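Local atomic coordinates of GDP-mannose-dependent alpha-(1-6)-phosphatidylinositol monomannoside mannosyltransferase (Corynebacterium glutamicum, PDB entry 3OKP), a protein that is a mannosyltransferase of the GT-B fold, with two Rossmann-like domains facing each other across a cleft. Residues A[141-147]-A[162-168]; A[24-28]-A[167-171]; A[222-227]-A[338-343]. One frame throughout, in Å; residues are numbered along the deposited sequence.

Interaction 1: A[141-147]-A[162-168]; sequences VDVLTYI and HPTFEHL
Strands 143-146 and 164-167 run parallel in direct register, Val-143 beside Thr-164 through Tyr-146 beside His-167, their axes 4.6 Å apart and turned by 32°. They are the two strands of a right-handed beta-alpha-beta crossover through helix 149-159, and strand 164-167 is the edge strand of the N-terminal Rossmann-like sheet. The backbone ladder runs from Thr-164 N, bonded to Asp-142 O, to Leu-168 N, bonded to Tyr-146 O at 2.8 Å. At its start Asp-142 O is gripped twice: the hydroxyl Thr-164 OG1 also donates to it (3.1 Å), from the face of the carbonyl plane opposite to the amide. The Thr-164 hydroxyl can fold back this way because it sits between its own N and carbonyl carbon (chi1 59°).

On the face that carries Leu-144, Phe-165, Tyr-146 and His-167, and that helix 149-159 covers, Leu-144 and Phe-165 lie side by side, with Leu-144 CD2 3.4 Å from Phe-165 CE1. The Tyr-146 ring swings across the neighbouring strand, and His-167 CA sits over its face in a CH-pi contact, 3.8 Å from the centroid. The phenol oxygen bonds to Gln-149 at the start of the crossover helix. On the other face Val-143 CG1 rests against the bent chain of Glu-166, 3.7 Å from its CG, and Thr-145 CB packs on Leu-168 CB.

Beyond the last strand pair, His-167 NE2 donates to Ile-147 O (2.9 Å) from above the carbonyl plane. With NE2 acting as donor there, the imidazole extends the pairing past the backbone ladder and ties down the turn leading into helix 149-159, while the hydroxyl of Thr-164 reinforces the opposite end.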
loop_
_atom_site.group_PDB
_atom_site.type_symbol
_atom_site.label_atom_id
_atom_site.label_comp_id
_atom_site.label_asym_id
_atom_site.label_seq_id
_atom_site.Cartn_x
_atom_site.Cartn_y
_atom_site.Cartn_z
ATOM N N VAL A 141 2.078 23.226 7.231
ATOM C CA VAL A 141 1.060 22.175 7.212
ATOM C C VAL A 141 0.536 21.904 8.626
ATOM O O VAL A 141 1.312 21.792 9.576
ATOM C CB VAL A 141 1.611 20.876 6.563
ATOM C CG1 VAL A 141 0.731 19.684 6.871
ATOM C CG2 VAL A 141 1.748 21.048 5.054
ATOM N N ASP A 142 -0.785 21.805 8.753
ATOM C CA ASP A 142 -1.423 21.574 10.048
ATOM C C ASP A 142 -1.458 20.094 10.413
ATOM O O ASP A 142 -1.274 19.730 11.577
ATOM C CB ASP A 142 -2.837 22.162 10.054
ATOM C CG ASP A 142 -2.853 23.639 9.705
ATOM O OD1 ASP A 142 -2.194 24.426 10.417
ATOM O OD2 ASP A 142 -3.518 24.012 8.717
ATOM N N VAL A 143 -1.701 19.249 9.413
ATOM C CA VAL A 143 -1.771 17.805 9.613
ATOM C C VAL A 143 -0.894 17.089 8.590
ATOM O O VAL A 143 -1.110 17.209 7.385
ATOM C CB VAL A 143 -3.226 17.268 9.508
ATOM C CG1 VAL A 143 -3.260 15.758 9.746
ATOM C CG2 VAL A 143 -4.151 17.979 10.496
ATOM N N LEU A 144 0.102 16.357 9.078
ATOM C CA LEU A 144 0.916 15.522 8.208
ATOM C C LEU A 144 0.571 14.056 8.433
ATOM O O LEU A 144 0.709 13.542 9.547
ATOM C CB LEU A 144 2.410 15.766 8.437
ATOM C CG LEU A 144 3.315 15.152 7.363
ATOM C CD1 LEU A 144 3.505 16.112 6.188
ATOM C CD2 LEU A 144 4.651 14.751 7.951
ATOM N N THR A 145 0.112 13.388 7.379
ATOM C CA THR A 145 -0.224 11.969 7.487
ATOM C C THR A 145 0.940 11.071 7.060
ATOM O O THR A 145 1.765 11.460 6.231
ATOM C CB THR A 145 -1.536 11.588 6.746
ATOM O OG1 THR A 145 -1.282 11.380 5.352
ATOM C CG2 THR A 145 -2.618 12.659 6.935
ATOM N N TYR A 146 0.999 9.880 7.655
ATOM C CA TYR A 146 2.067 8.919 7.403
ATOM C C TYR A 146 1.481 7.510 7.299
ATOM O O TYR A 146 0.426 7.232 7.870
ATOM C CB TYR A 146 3.128 8.993 8.512
ATOM C CG TYR A 146 2.606 8.679 9.904
ATOM C CD1 TYR A 146 2.607 7.373 10.392
ATOM C CD2 TYR A 146 2.117 9.689 10.735
ATOM C CE1 TYR A 146 2.131 7.075 11.668
ATOM C CE2 TYR A 146 1.637 9.401 12.017
ATOM C CZ TYR A 146 1.649 8.091 12.472
ATOM O OH TYR A 146 1.181 7.791 13.733
ATOM N N ILE A 147 2.172 6.628 6.583
ATOM C CA ILE A 147 1.671 5.272 6.321
ATOM C C ILE A 147 2.045 4.233 7.396
ATOM O O ILE A 147 1.311 3.266 7.608
ATOM C CB ILE A 147 2.062 4.762 4.898
ATOM C CG1 ILE A 147 3.578 4.549 4.776
ATOM C CG2 ILE A 147 1.533 5.722 3.820
ATOM C CD1 ILE A 147 4.007 3.753 3.545
ATOM N N HIS A 162 5.701 21.500 14.308
ATOM C CA HIS A 162 4.513 22.312 13.993
ATOM C C HIS A 162 3.259 21.496 13.631
ATOM O O HIS A 162 2.183 21.767 14.173
ATOM C CB HIS A 162 4.800 23.361 12.910
ATOM C CG HIS A 162 3.579 24.100 12.455
ATOM N ND1 HIS A 162 2.826 23.701 11.371
ATOM C CD2 HIS A 162 2.964 25.201 12.953
ATOM C CE1 HIS A 162 1.809 24.528 11.213
ATOM N NE2 HIS A 162 1.869 25.447 12.160
ATOM N N PRO A 163 3.378 20.511 12.710
ATOM C CA PRO A 163 2.159 19.783 12.361
ATOM C C PRO A 163 1.797 18.700 13.374
ATOM O O PRO A 163 2.658 18.247 14.132
ATOM C CB PRO A 163 2.507 19.145 11.011
ATOM C CG PRO A 163 3.976 18.985 11.025
ATOM C CD PRO A 163 4.550 20.020 11.956
ATOM N N THR A 164 0.524 18.313 13.387
ATOM C CA THR A 164 0.087 17.102 14.077
ATOM C C THR A 164 0.269 15.924 13.123
ATOM O O THR A 164 -0.040 16.027 11.934
ATOM C CB THR A 164 -1.390 17.180 14.522
ATOM O OG1 THR A 164 -2.229 17.384 13.377
ATOM C CG2 THR A 164 -1.600 18.318 15.512
ATOM N N PHE A 165 0.774 14.812 13.645
ATOM C CA PHE A 165 1.054 13.638 12.820
ATOM C C PHE A 165 -0.036 12.579 12.973
ATOM O O PHE A 165 -0.346 12.155 14.090
ATOM C CB PHE A 165 2.436 13.065 13.146
ATOM C CG PHE A 165 3.570 14.013 12.855
ATOM C CD1 PHE A 165 4.192 14.012 11.612
ATOM C CD2 PHE A 165 4.015 14.907 13.827
ATOM C CE1 PHE A 165 5.245 14.886 11.343
ATOM C CE2 PHE A 165 5.063 15.785 13.565
ATOM C CZ PHE A 165 5.678 15.775 12.320
ATOM N N GLU A 166 -0.613 12.168 11.845
ATOM C CA GLU A 166 -1.742 11.238 11.836
ATOM C C GLU A 166 -1.474 10.015 10.960
ATOM O O GLU A 166 -1.021 10.144 9.823
ATOM C CB GLU A 166 -3.017 11.945 11.360
ATOM C CG GLU A 166 -3.506 13.075 12.262
ATOM C CD GLU A 166 -4.258 12.586 13.494
ATOM O OE1 GLU A 166 -4.599 11.384 13.567
ATOM O OE2 GLU A 166 -4.511 13.413 14.393
ATOM N N HIS A 167 -1.758 8.833 11.499
ATOM C CA HIS A 167 -1.569 7.576 10.775
ATOM C C HIS A 167 -2.672 7.379 9.732
ATOM O O HIS A 167 -3.833 7.139 10.078
ATOM C CB HIS A 167 -1.516 6.397 11.762
ATOM C CG HIS A 167 -1.115 5.091 11.140
ATOM N ND1 HIS A 167 -1.765 3.907 11.418
ATOM C CD2 HIS A 167 -0.131 4.783 10.262
ATOM C CE1 HIS A 167 -1.197 2.926 10.739
ATOM N NE2 HIS A 167 -0.206 3.431 10.026
ATOM N N LEU A 168 -2.310 7.502 8.457
ATOM C CA LEU A 168 -3.271 7.312 7.370
ATOM C C LEU A 168 -2.710 6.442 6.237
ATOM O O LEU A 168 -2.416 6.944 5.144
ATOM C CB LEU A 168 -3.787 8.661 6.842
ATOM C CG LEU A 168 -5.114 8.652 6.067
ATOM C CD1 LEU A 168 -6.294 8.335 6.972
ATOM C CD2 LEU A 168 -5.335 9.975 5.342
HETATM O O HOH W 1 -0.536 21.744 14.087
HETATM O O HOH W 2 -0.011 9.262 4.533
#

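Interaction 2: A[24-28]-A[167-171]; sequences YLRDF and HLPSG
Helix 20-29, the first helix of the N-terminal Rossmann-like domain, packs here against the loop that leaves the last strand of the parallel sheet, 164-167. Two aromatic residues one helical turn apart, Tyr-24 and Phe-28, make the contact. The phenol Tyr-24 OH donates to Leu-168 O at 2.7 Å, approaching 18° out of the carbonyl plane, so the buried carbonyl at the end of the strand is satisfied by a side chain. Tyr-24 reaches it because its ring extends away from the backbone N (chi1 179°), and Leu-168 O lies in the plane of that ring, at its edge. Within the helix, Phe-28 CD2 sits 3.7 Å above the centre of the Tyr-24 ring.

The Leu-168 side chain meets Phe-28 from the opposite direction: its CG comes to 3.6 Å from Phe-28 CZ, and its CD2 lies over one face of the phenyl ring, toward the rim. Trp-365, at the start of the C-terminal helix 365-377, meets the Phe-28 ring edge-to-face, and Leu-372 of that helix touches it too, placing the contact where the chain's last helix returns to the N-terminal domain. At the edge of the phenyl ring, in its plane, sits the buried oxygen Pro-169 O, which has no hydrogen-bonding partner in the model and lies 3.2 Å from Phe-28 CZ.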
loop_
_atom_site.group_PDB
_atom_site.type_symbol
_atom_site.label_atom_id
_atom_site.label_comp_id
_atom_site.label_asym_id
_atom_site.label_seq_id
_atom_site.Cartn_x
_atom_site.Cartn_y
_atom_site.Cartn_z
ATOM N N TYR A 24 -4.313 5.225 -3.984
ATOM C CA TYR A 24 -4.467 5.755 -2.632
ATOM C C TYR A 24 -5.511 6.873 -2.586
ATOM O O TYR A 24 -6.446 6.825 -1.781
ATOM C CB TYR A 24 -3.102 6.248 -2.135
ATOM C CG TYR A 24 -3.065 6.866 -0.752
ATOM C CD1 TYR A 24 -2.739 6.098 0.367
ATOM C CD2 TYR A 24 -3.307 8.228 -0.569
ATOM C CE1 TYR A 24 -2.681 6.672 1.642
ATOM C CE2 TYR A 24 -3.254 8.808 0.697
ATOM C CZ TYR A 24 -2.939 8.028 1.794
ATOM O OH TYR A 24 -2.891 8.606 3.044
ATOM N N LEU A 25 -5.361 7.862 -3.466
ATOM C CA LEU A 25 -6.259 9.018 -3.488
ATOM C C LEU A 25 -7.653 8.670 -4.008
ATOM O O LEU A 25 -8.651 9.046 -3.394
ATOM C CB LEU A 25 -5.645 10.184 -4.273
ATOM C CG LEU A 25 -4.402 10.845 -3.660
ATOM C CD1 LEU A 25 -3.896 11.954 -4.562
ATOM C CD2 LEU A 25 -4.673 11.384 -2.257
ATOM N N ARG A 26 -7.717 7.936 -5.119
ATOM C CA ARG A 26 -8.993 7.442 -5.653
ATOM C C ARG A 26 -9.842 6.764 -4.567
ATOM O O ARG A 26 -11.022 7.084 -4.402
ATOM C CB ARG A 26 -8.746 6.483 -6.828
ATOM C CG ARG A 26 -9.986 5.744 -7.350
ATOM C CD ARG A 26 -9.585 4.495 -8.129
ATOM N NE ARG A 26 -9.025 3.465 -7.251
ATOM C CZ ARG A 26 -8.131 2.553 -7.623
ATOM N NH1 ARG A 26 -7.669 2.526 -8.869
ATOM N NH2 ARG A 26 -7.688 1.667 -6.743
ATOM N N ASP A 27 -9.233 5.845 -3.820
ATOM C CA ASP A 27 -9.970 5.054 -2.835
ATOM C C ASP A 27 -10.305 5.819 -1.551
ATOM O O ASP A 27 -11.368 5.607 -0.971
ATOM C CB ASP A 27 -9.244 3.741 -2.531
ATOM C CG ASP A 27 -9.164 2.818 -3.740
ATOM O OD1 ASP A 27 -9.986 2.959 -4.671
ATOM O OD2 ASP A 27 -8.272 1.944 -3.759
ATOM N N PHE A 28 -9.416 6.710 -1.117
ATOM C CA PHE A 28 -9.716 7.574 0.031
ATOM C C PHE A 28 -10.814 8.598 -0.266
ATOM O O PHE A 28 -11.697 8.820 0.568
ATOM C CB PHE A 28 -8.459 8.266 0.574
ATOM C CG PHE A 28 -7.836 7.554 1.741
ATOM C CD1 PHE A 28 -8.524 7.438 2.948
ATOM C CD2 PHE A 28 -6.564 7.006 1.641
ATOM C CE1 PHE A 28 -7.961 6.775 4.033
ATOM C CE2 PHE A 28 -5.989 6.339 2.722
ATOM C CZ PHE A 28 -6.688 6.225 3.921
ATOM N N HIS A 167 -1.758 8.833 11.499
ATOM C CA HIS A 167 -1.569 7.576 10.775
ATOM C C HIS A 167 -2.672 7.379 9.732
ATOM O O HIS A 167 -3.833 7.139 10.078
ATOM C CB HIS A 167 -1.516 6.397 11.762
ATOM C CG HIS A 167 -1.115 5.091 11.140
ATOM N ND1 HIS A 167 -1.765 3.907 11.418
ATOM C CD2 HIS A 167 -0.131 4.783 10.262
ATOM C CE1 HIS A 167 -1.197 2.926 10.739
ATOM N NE2 HIS A 167 -0.206 3.431 10.026
ATOM N N LEU A 168 -2.310 7.502 8.457
ATOM C CA LEU A 168 -3.271 7.312 7.370
ATOM C C LEU A 168 -2.710 6.442 6.237
ATOM O O LEU A 168 -2.416 6.944 5.144
ATOM C CB LEU A 168 -3.787 8.661 6.842
ATOM C CG LEU A 168 -5.114 8.652 6.067
ATOM C CD1 LEU A 168 -6.294 8.335 6.972
ATOM C CD2 LEU A 168 -5.335 9.975 5.342
ATOM N N PRO A 169 -2.545 5.133 6.503
ATOM C CA PRO A 169 -2.141 4.198 5.460
ATOM C C PRO A 169 -3.315 3.845 4.556
ATOM O O PRO A 169 -4.462 4.141 4.889
ATOM C CB PRO A 169 -1.722 2.963 6.257
ATOM C CG PRO A 169 -2.582 3.007 7.468
ATOM C CD PRO A 169 -2.707 4.459 7.807
ATOM N N SER A 170 -3.022 3.207 3.428
ATOM C CA SER A 170 -4.057 2.650 2.568
ATOM C C SER A 170 -4.908 1.645 3.340
ATOM O O SER A 170 -4.424 0.971 4.256
ATOM C CB SER A 170 -3.425 1.965 1.355
ATOM O OG SER A 170 -4.415 1.372 0.530
ATOM N N GLY A 171 -6.183 1.562 2.977
ATOM C CA GLY A 171 -7.039 0.491 3.457
ATOM C C GLY A 171 -6.994 -0.684 2.498
ATOM O O GLY A 171 -6.284 -0.650 1.492
#

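Interaction 3: A[222-227]-A[338-343]; sequences QVIAAR and LIELLD
Val-223 wedges against helix 331-342 with both methyl groups: CG2 lies 4.0 Å from Leu-338 CB, while the Val-223 and Leu-342 side chains cross at about a right angle, CG1 facing Leu-342 CD1. One turn further on, Ala-226 CB receives the end of Ile-339, whose CD1 approaches to 3.8 Å. The short helical segments cross at -34° with their axes 10.1 Å apart.

Arg-227, the first residue to leave helical geometry, closes the C-terminal end of the contact. Its chain bends at chi2 and chi3, and its side chain and that of Asp-343 slide past each other in opposite directions, bringing NH1 to 3.0 Å from Asp-343 OD1 in a salt bridge that meets the oxygen nearly along its C-O axis. The same NH1 makes a weak bond to Leu-342 O, which lies in the guanidinium plane, and a water also donates to that carbonyl. Arg-348 of the next helix adds a further bond to Leu-342 O. Leu-338 and Leu-342 also rest on Ile-275 of strand 275-278, which places helix 331-342 against the sheet of the C-terminal Rossmann-like domain, with helix 213-226 beside it.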
loop_
_atom_site.group_PDB
_atom_site.type_symbol
_atom_site.label_atom_id
_atom_site.label_comp_id
_atom_site.label_asym_id
_atom_site.label_seq_id
_atom_site.Cartn_x
_atom_site.Cartn_y
_atom_site.Cartn_z
ATOM N N GLN A 222 14.300 -27.583 2.076
ATOM C CA GLN A 222 13.869 -28.186 3.345
ATOM C C GLN A 222 12.358 -28.396 3.401
ATOM O O GLN A 222 11.893 -29.429 3.889
ATOM C CB GLN A 222 14.346 -27.368 4.547
ATOM C CG GLN A 222 15.800 -27.620 4.921
ATOM C CD GLN A 222 16.250 -26.763 6.085
ATOM O OE1 GLN A 222 16.939 -25.758 5.898
ATOM N NE2 GLN A 222 15.851 -27.143 7.292
ATOM N N VAL A 223 11.601 -27.420 2.894
ATOM C CA VAL A 223 10.139 -27.526 2.823
ATOM C C VAL A 223 9.734 -28.740 1.982
ATOM O O VAL A 223 8.920 -29.560 2.415
ATOM C CB VAL A 223 9.483 -26.230 2.268
ATOM C CG1 VAL A 223 7.966 -26.388 2.150
ATOM C CG2 VAL A 223 9.819 -25.026 3.153
ATOM N N ILE A 224 10.327 -28.853 0.794
ATOM C CA ILE A 224 10.050 -29.950 -0.138
ATOM C C ILE A 224 10.397 -31.310 0.463
ATOM O O ILE A 224 9.660 -32.278 0.276
ATOM C CB ILE A 224 10.796 -29.751 -1.491
ATOM C CG1 ILE A 224 10.293 -28.486 -2.191
ATOM C CG2 ILE A 224 10.621 -30.971 -2.406
ATOM C CD1 ILE A 224 11.259 -27.914 -3.203
ATOM N N ALA A 225 11.514 -31.384 1.185
ATOM C CA ALA A 225 11.923 -32.638 1.822
ATOM C C ALA A 225 10.849 -33.138 2.792
ATOM O O ALA A 225 10.524 -34.326 2.808
ATOM C CB ALA A 225 13.268 -32.475 2.526
ATOM N N ALA A 226 10.283 -32.216 3.570
ATOM C CA ALA A 226 9.237 -32.546 4.541
ATOM C C ALA A 226 7.880 -32.784 3.872
ATOM O O ALA A 226 7.148 -33.703 4.250
ATOM C CB ALA A 226 9.126 -31.448 5.588
ATOM N N ARG A 227 7.558 -31.948 2.887
ATOM C CA ARG A 227 6.287 -32.012 2.170
ATOM C C ARG A 227 6.547 -31.975 0.656
ATOM O O ARG A 227 6.513 -30.903 0.048
ATOM C CB ARG A 227 5.370 -30.853 2.591
ATOM C CG ARG A 227 5.042 -30.778 4.097
ATOM C CD ARG A 227 4.188 -31.960 4.578
ATOM N NE ARG A 227 2.909 -32.038 3.870
ATOM C CZ ARG A 227 1.797 -31.417 4.250
ATOM N NH1 ARG A 227 1.789 -30.664 5.344
ATOM N NH2 ARG A 227 0.691 -31.543 3.528
ATOM N N LEU A 338 7.533 -22.444 7.766
ATOM C CA LEU A 338 6.686 -22.928 6.674
ATOM C C LEU A 338 6.191 -24.364 6.903
ATOM O O LEU A 338 4.996 -24.629 6.782
ATOM C CB LEU A 338 7.394 -22.784 5.320
ATOM C CG LEU A 338 7.480 -21.354 4.765
ATOM C CD1 LEU A 338 8.554 -21.232 3.683
ATOM C CD2 LEU A 338 6.122 -20.873 4.243
ATOM N N ILE A 339 7.104 -25.269 7.251
ATOM C CA ILE A 339 6.754 -26.669 7.531
ATOM C C ILE A 339 5.811 -26.781 8.736
ATOM O O ILE A 339 4.805 -27.496 8.676
ATOM C CB ILE A 339 8.013 -27.545 7.763
ATOM C CG1 ILE A 339 8.891 -27.585 6.502
ATOM C CG2 ILE A 339 7.619 -28.970 8.189
ATOM C CD1 ILE A 339 10.340 -27.996 6.773
ATOM N N GLU A 340 6.138 -26.064 9.811
ATOM C CA GLU A 340 5.324 -26.041 11.034
ATOM C C GLU A 340 3.872 -25.636 10.748
ATOM O O GLU A 340 2.934 -26.292 11.212
ATOM C CB GLU A 340 5.959 -25.118 12.083
ATOM C CG GLU A 340 5.370 -25.239 13.491
ATOM C CD GLU A 340 6.034 -24.314 14.504
ATOM O OE1 GLU A 340 6.625 -23.287 14.105
ATOM O OE2 GLU A 340 5.960 -24.617 15.711
ATOM N N LEU A 341 3.695 -24.569 9.971
ATOM C CA LEU A 341 2.360 -24.091 9.607
ATOM C C LEU A 341 1.623 -25.025 8.652
ATOM O O LEU A 341 0.435 -25.287 8.839
ATOM C CB LEU A 341 2.419 -22.673 9.031
ATOM C CG LEU A 341 2.545 -21.502 10.006
ATOM C CD1 LEU A 341 2.519 -20.186 9.234
ATOM C CD2 LEU A 341 1.441 -21.528 11.066
ATOM N N LEU A 342 2.325 -25.520 7.632
ATOM C CA LEU A 342 1.752 -26.491 6.694
ATOM C C LEU A 342 1.302 -27.783 7.386
ATOM O O LEU A 342 0.339 -28.420 6.952
ATOM C CB LEU A 342 2.736 -26.815 5.564
ATOM C CG LEU A 342 3.018 -25.750 4.496
ATOM C CD1 LEU A 342 4.184 -26.183 3.613
ATOM C CD2 LEU A 342 1.781 -25.436 3.652
ATOM N N ASP A 343 1.999 -28.154 8.460
ATOM C CA ASP A 343 1.697 -29.374 9.222
ATOM C C ASP A 343 0.596 -29.188 10.279
ATOM O O ASP A 343 0.187 -30.159 10.923
ATOM C CB ASP A 343 2.971 -29.925 9.884
ATOM C CG ASP A 343 3.932 -30.577 8.890
ATOM O OD1 ASP A 343 3.598 -30.688 7.690
ATOM O OD2 ASP A 343 5.034 -30.988 9.318
HETATM O O HOH W 3 -0.654 -28.563 4.138
#

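How the interactions relate
From the N terminus, helix 20-29 opens interaction 2, which closes only when the chain leaves strand 164-167, spanning most of the N-terminal domain. Interaction 1 opens inside that span and closes on the same stretch, a short crossover loop within the long one. The two share His-167 and Leu-168 and touch directly, so the edge strand is tied to its sheet neighbour and the loop leaving it to the first helix. Interaction 3 follows in series, closing a loop of 110 residues between two helices. Its nearest atoms are about 23 Å from either of the others: interactions 1 and 2 lie in the N-terminal domain and interaction 3 in the C-terminal one.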